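Local coordinates for uncharacterized protein (Bacteroides uniformis, PDB 4IYK) that is of unknown function but probably binds carbohydrate, at residues A[56-61]-A[146-151]; A[203-206]-A[212-215]. One frame throughout, in Å; residues are numbered along the deposited sequence. Where two conformers were deposited one is given.

How the interactions relate
Both contacts lie along the seam between the N-terminal half, probably transthyretin-like, and the C-terminal half, probably E-set-like. Interaction 1 crosses that seam outright, while interaction 2 is internal to the C-terminal half, yet its loop, 212-215, also bonds to Asn-79, Gly-80 and Asn-81 of the N-terminal part. Their centres are about 16 Å apart, and along the chain the first closes before the second opens. They meet where Asn-151, at the end of 146-151, packs on the His-215 ring, with Asn-151 CG 3.3 Å from His-215 CE1. A 1,2-ethanediol sits at interaction 2; it is probably from the crystallisation liquor, so it does not by itself identify a natural ligand site.

Interaction 1 (A[56-61]-A[146-151]); sequences YITNTG and DMWVGN
Asn-59 reaches across to a water that three groups grip: Asn-59 ND2 donates to it at 2.9 Å, and the water in turn donates to Met-147 O (of a selenomethionine) and, at 2.6 Å, to Val-149 O. Val-149 O also takes a bond from Arg-200. The Asn-59 amide lies askew to the indole of Trp-148, their planes 67° apart, and its OD1 comes in at the ring edge, close to the ring plane, 3.3 Å from Trp-148 CE3. That oxygen is already held by the backbone N of Met-34, so both ends of the amide are engaged and its flip is settled. A chi1 of -79° puts Asn-59 CG beside the backbone N and brings the amide up to the tryptophan. Thr-58 adds an apolar touch farther along the ring, its CB 3.7 Å from Trp-148 CH2, while its hydroxyl turns to Glu-62 O. On the indole's own side, Asp-146 OD1 accepts from Trp-148 N at 2.9 Å, forming an Asx turn just ahead of the ring. Two loops, each folded into a type I beta turn, thus meet across an interface between two beta domains, probably transthyretin-like and E-set-like.

Interaction 2 (A[203-206]-A[212-215]); sequences ALAD and TVRH. With EDO (1,2-ethanediol), chain E.
Leu-204 lays its CB over one face of the His-215 ring, a CH-pi contact with CB 3.9 Å from the ring centroid and 20° off the normal, displaced toward the rim. An edge-to-face partner, Phe-142, also meets this imidazole. The leucine runs on with CG anti to its own N (chi1 -175°), which carries CD1 along the opposing backbone, 3.5 Å from Val-213 O. Val-213 packs from the other end of the contact: its CG1 lies 4.1 Å from Leu-204 CD1 and closes on Ala-205 O at 3.2 Å, with the Ala-205 methyl beside it. This is the loop end of an antiparallel beta hairpin, where strand 196-206 and the chain leading into strand 216-224 diverge. Ala-203 still pairs with Asn-216 just beyond, but between the two segments there is no direct hydrogen bond, merely a CA-H...O contact from His-215 CA to Ala-203 O. A water fills in instead, accepting from Ala-205 N at 2.8 Å and donating to Arg-214 O. The 1,2-ethanediol rests against the Leu-204 methyls, its O1 donating to Val-213 O. Arg-214, bent at chi2 (-65°), donates a hydrogen bond from NH1 at 2.6 Å to the diol's O2, which lies at the guanidinium edge in its plane. With an alanine here, O2 would probably lose this charged donor, leaving the diol held mainly through O1. Ala-203 and Ala-205 also pack on Ile-107.

Interaction 1 (A[56-61]-A[146-151])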
loop_
_atom_site.group_PDB
_atom_site.type_symbol
_atom_site.label_atom_id
_atom_site.label_comp_id
_atom_site.label_asym_id
_atom_site.label_seq_id
_atom_site.Cartn_x
_atom_site.Cartn_y
_atom_site.Cartn_z
ATOM N N TYR A 56 4.741 -2.561 12.970
ATOM C CA TYR A 56 4.946 -2.393 11.538
ATOM C C TYR A 56 4.328 -3.559 10.728
ATOM O O TYR A 56 4.104 -4.667 11.238
ATOM C CB TYR A 56 6.427 -2.157 11.234
ATOM C CG TYR A 56 6.896 -0.861 11.875
ATOM C CD1 TYR A 56 7.364 -0.839 13.186
ATOM C CD2 TYR A 56 6.808 0.352 11.193
ATOM C CE1 TYR A 56 7.730 0.358 13.807
ATOM C CE2 TYR A 56 7.179 1.555 11.805
ATOM C CZ TYR A 56 7.639 1.551 13.113
ATOM O OH TYR A 56 8.012 2.721 13.732
ATOM N N ILE A 57 3.926 -3.238 9.503
ATOM C CA ILE A 57 3.130 -4.140 8.651
ATOM C C ILE A 57 3.900 -4.396 7.368
ATOM O O ILE A 57 4.325 -3.442 6.725
ATOM C CB ILE A 57 1.720 -3.496 8.365
ATOM C CG1 ILE A 57 1.038 -2.920 9.632
ATOM C CG2 ILE A 57 0.772 -4.452 7.615
ATOM C CD1 ILE A 57 -0.090 -1.786 9.361
ATOM N N THR A 58 4.072 -5.662 6.979
ATOM C CA THR A 58 4.745 -5.963 5.704
ATOM C C THR A 58 3.909 -5.361 4.557
ATOM O O THR A 58 2.711 -5.113 4.731
ATOM C CB THR A 58 4.991 -7.467 5.513
ATOM O OG1 THR A 58 3.735 -8.145 5.271
ATOM C CG2 THR A 58 5.781 -8.086 6.672
ATOM N N ASN A 59 4.539 -5.145 3.400
ATOM C CA ASN A 59 3.919 -4.500 2.238
ATOM C C ASN A 59 2.606 -5.151 1.762
ATOM O O ASN A 59 1.776 -4.447 1.220
ATOM C CB ASN A 59 4.924 -4.459 1.078
ATOM C CG ASN A 59 5.914 -3.343 1.279
ATOM O OD1 ASN A 59 6.195 -2.939 2.399
ATOM N ND2 ASN A 59 6.476 -2.832 0.223
ATOM N N THR A 60 2.431 -6.467 1.944
ATOM C CA THR A 60 1.212 -7.161 1.481
ATOM C C THR A 60 -0.035 -6.789 2.329
ATOM O O THR A 60 -1.166 -7.009 1.880
ATOM C CB THR A 60 1.410 -8.672 1.545
ATOM O OG1 THR A 60 1.619 -9.007 2.918
ATOM C CG2 THR A 60 2.582 -9.181 0.666
ATOM N N GLY A 61 0.199 -6.276 3.541
ATOM C CA GLY A 61 -0.840 -5.944 4.512
ATOM C C GLY A 61 -0.881 -6.949 5.657
ATOM O O GLY A 61 -1.692 -6.829 6.566
ATOM N N ASP A 146 13.343 -6.009 -6.068
ATOM C CA ASP A 146 12.774 -6.965 -5.098
ATOM C C ASP A 146 11.268 -6.628 -4.882
ATOM O O ASP A 146 10.762 -5.599 -5.366
ATOM C CB ASP A 146 13.603 -7.073 -3.771
ATOM C CG ASP A 146 13.578 -5.862 -2.842
ATOM O OD1 ASP A 146 12.515 -5.211 -2.728
ATOM O OD2 ASP A 146 14.614 -5.555 -2.253
HETATM N N MSE A 147 10.572 -7.550 -4.182
HETATM C CA MSE A 147 9.129 -7.542 -3.891
HETATM C C MSE A 147 8.680 -6.400 -2.956
HETATM O O MSE A 147 7.477 -6.206 -2.780
HETATM C CB MSE A 147 8.728 -8.908 -3.269
HETATM C CG MSE A 147 9.297 -9.105 -1.838
HETATM SE SE MSE A 147 8.547 -10.568 -0.755
HETATM C CE MSE A 147 9.341 -12.055 -1.773
ATOM N N TRP A 148 9.621 -5.643 -2.356
ATOM C CA TRP A 148 9.283 -4.541 -1.451
ATOM C C TRP A 148 9.090 -3.218 -2.229
ATOM O O TRP A 148 8.926 -2.155 -1.626
ATOM C CB TRP A 148 10.332 -4.417 -0.331
ATOM C CG TRP A 148 10.357 -5.674 0.492
ATOM C CD1 TRP A 148 11.054 -6.819 0.219
ATOM C CD2 TRP A 148 9.526 -5.967 1.630
ATOM N NE1 TRP A 148 10.690 -7.815 1.101
ATOM C CE2 TRP A 148 9.781 -7.307 2.003
ATOM C CE3 TRP A 148 8.627 -5.211 2.404
ATOM C CZ2 TRP A 148 9.144 -7.916 3.097
ATOM C CZ3 TRP A 148 8.004 -5.812 3.496
ATOM C CH2 TRP A 148 8.285 -7.139 3.847
ATOM N N VAL A 149 8.957 -3.322 -3.549
ATOM C CA VAL A 149 8.667 -2.182 -4.445
ATOM C C VAL A 149 7.442 -1.364 -3.943
ATOM O O VAL A 149 6.428 -1.941 -3.540
ATOM C CB VAL A 149 8.449 -2.676 -5.914
ATOM C CG1 VAL A 149 7.378 -3.764 -6.010
ATOM C CG2 VAL A 149 8.138 -1.517 -6.857
ATOM N N GLY A 150 7.553 -0.043 -4.016
ATOM C CA GLY A 150 6.483 0.887 -3.668
ATOM C C GLY A 150 6.997 2.309 -3.755
ATOM O O GLY A 150 8.139 2.526 -4.173
ATOM N N ASN A 151 6.181 3.284 -3.335
ATOM C CA ASN A 151 6.596 4.670 -3.269
ATOM C C ASN A 151 7.829 4.831 -2.378
ATOM O O ASN A 151 8.623 5.741 -2.613
ATOM C CB ASN A 151 5.459 5.574 -2.734
ATOM C CG ASN A 151 5.818 7.041 -2.760
ATOM O OD1 ASN A 151 6.040 7.607 -3.834
ATOM N ND2 ASN A 151 5.910 7.686 -1.577
HETATM O O HOH W 1 5.766 -4.132 -2.295
#

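Interaction 2 (A[203-206]-A[212-215])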
loop_
_atom_site.group_PDB
_atom_site.type_symbol
_atom_site.label_atom_id
_atom_site.label_comp_id
_atom_site.label_asym_id
_atom_site.label_seq_id
_atom_site.Cartn_x
_atom_site.Cartn_y
_atom_site.Cartn_z
ATOM N N ALA A 203 -1.714 4.404 -6.503
ATOM C CA ALA A 203 -2.632 5.529 -6.698
ATOM C C ALA A 203 -2.719 6.309 -5.417
ATOM O O ALA A 203 -3.014 5.737 -4.369
ATOM C CB ALA A 203 -4.016 5.054 -7.132
ATOM N N LEU A 204 -2.394 7.606 -5.499
ATOM C CA LEU A 204 -2.385 8.533 -4.374
ATOM C C LEU A 204 -3.652 9.399 -4.394
ATOM O O LEU A 204 -3.886 10.176 -5.325
ATOM C CB LEU A 204 -1.102 9.410 -4.376
ATOM C CG LEU A 204 -0.927 10.364 -3.159
ATOM C CD1 LEU A 204 -0.751 9.583 -1.853
ATOM C CD2 LEU A 204 0.262 11.346 -3.383
ATOM N N ALA A 205 -4.461 9.268 -3.347
ATOM C CA ALA A 205 -5.699 10.050 -3.203
ATOM C C ALA A 205 -5.434 11.433 -2.615
ATOM O O ALA A 205 -4.372 11.680 -2.058
ATOM C CB ALA A 205 -6.686 9.305 -2.312
ATOM N N ASP A 206 -6.444 12.297 -2.700
ATOM C CA ASP A 206 -6.535 13.625 -2.108
ATOM C C ASP A 206 -7.811 13.592 -1.236
ATOM O O ASP A 206 -8.905 13.349 -1.761
ATOM C CB ASP A 206 -6.543 14.679 -3.224
ATOM C CG ASP A 206 -6.799 16.104 -2.768
ATOM O OD1 ASP A 206 -6.338 16.470 -1.660
ATOM O OD2 ASP A 206 -7.433 16.856 -3.526
ATOM N N THR A 212 -1.826 13.077 6.579
ATOM C CA THR A 212 -1.072 12.744 5.373
ATOM C C THR A 212 -1.600 11.446 4.719
ATOM O O THR A 212 -1.637 10.363 5.324
ATOM C CB THR A 212 0.436 12.749 5.627
ATOM O OG1 THR A 212 0.752 11.892 6.717
ATOM C CG2 THR A 212 0.962 14.141 5.934
ATOM N N VAL A 213 -2.007 11.594 3.451
ATOM C CA VAL A 213 -2.532 10.515 2.634
ATOM C C VAL A 213 -1.362 9.778 2.016
ATOM O O VAL A 213 -0.445 10.422 1.498
ATOM C CB VAL A 213 -3.532 11.033 1.564
ATOM C CG1 VAL A 213 -3.970 9.918 0.619
ATOM C CG2 VAL A 213 -4.745 11.696 2.219
ATOM N N ARG A 214 -1.405 8.436 2.065
ATOM C CA ARG A 214 -0.393 7.548 1.485
ATOM C C ARG A 214 -0.989 6.788 0.310
ATOM O O ARG A 214 -2.215 6.684 0.204
ATOM C CB ARG A 214 0.156 6.557 2.541
ATOM C CG ARG A 214 0.798 7.214 3.775
ATOM C CD ARG A 214 2.036 7.990 3.405
ATOM N NE ARG A 214 2.913 8.236 4.546
ATOM C CZ ARG A 214 4.132 8.765 4.453
ATOM N NH1 ARG A 214 4.630 9.106 3.269
ATOM N NH2 ARG A 214 4.872 8.934 5.539
ATOM N N HIS A 215 -0.123 6.261 -0.579
ATOM C CA HIS A 215 -0.575 5.524 -1.750
ATOM C C HIS A 215 -1.327 4.273 -1.417
ATOM O O HIS A 215 -0.986 3.541 -0.475
ATOM C CB HIS A 215 0.633 5.072 -2.629
ATOM C CG HIS A 215 1.331 6.167 -3.364
ATOM N ND1 HIS A 215 2.261 6.951 -2.747
ATOM C CD2 HIS A 215 1.272 6.499 -4.672
ATOM C CE1 HIS A 215 2.701 7.790 -3.672
ATOM N NE2 HIS A 215 2.169 7.520 -4.858
HETATM C C1 EDO E . 2.282 11.005 -0.112
HETATM O O1 EDO E . 2.053 11.362 1.244
HETATM C C2 EDO E . 3.564 10.151 -0.244
HETATM O O2 EDO E . 3.664 9.192 0.803
HETATM O O HOH W 2 -4.302 7.091 -1.648
#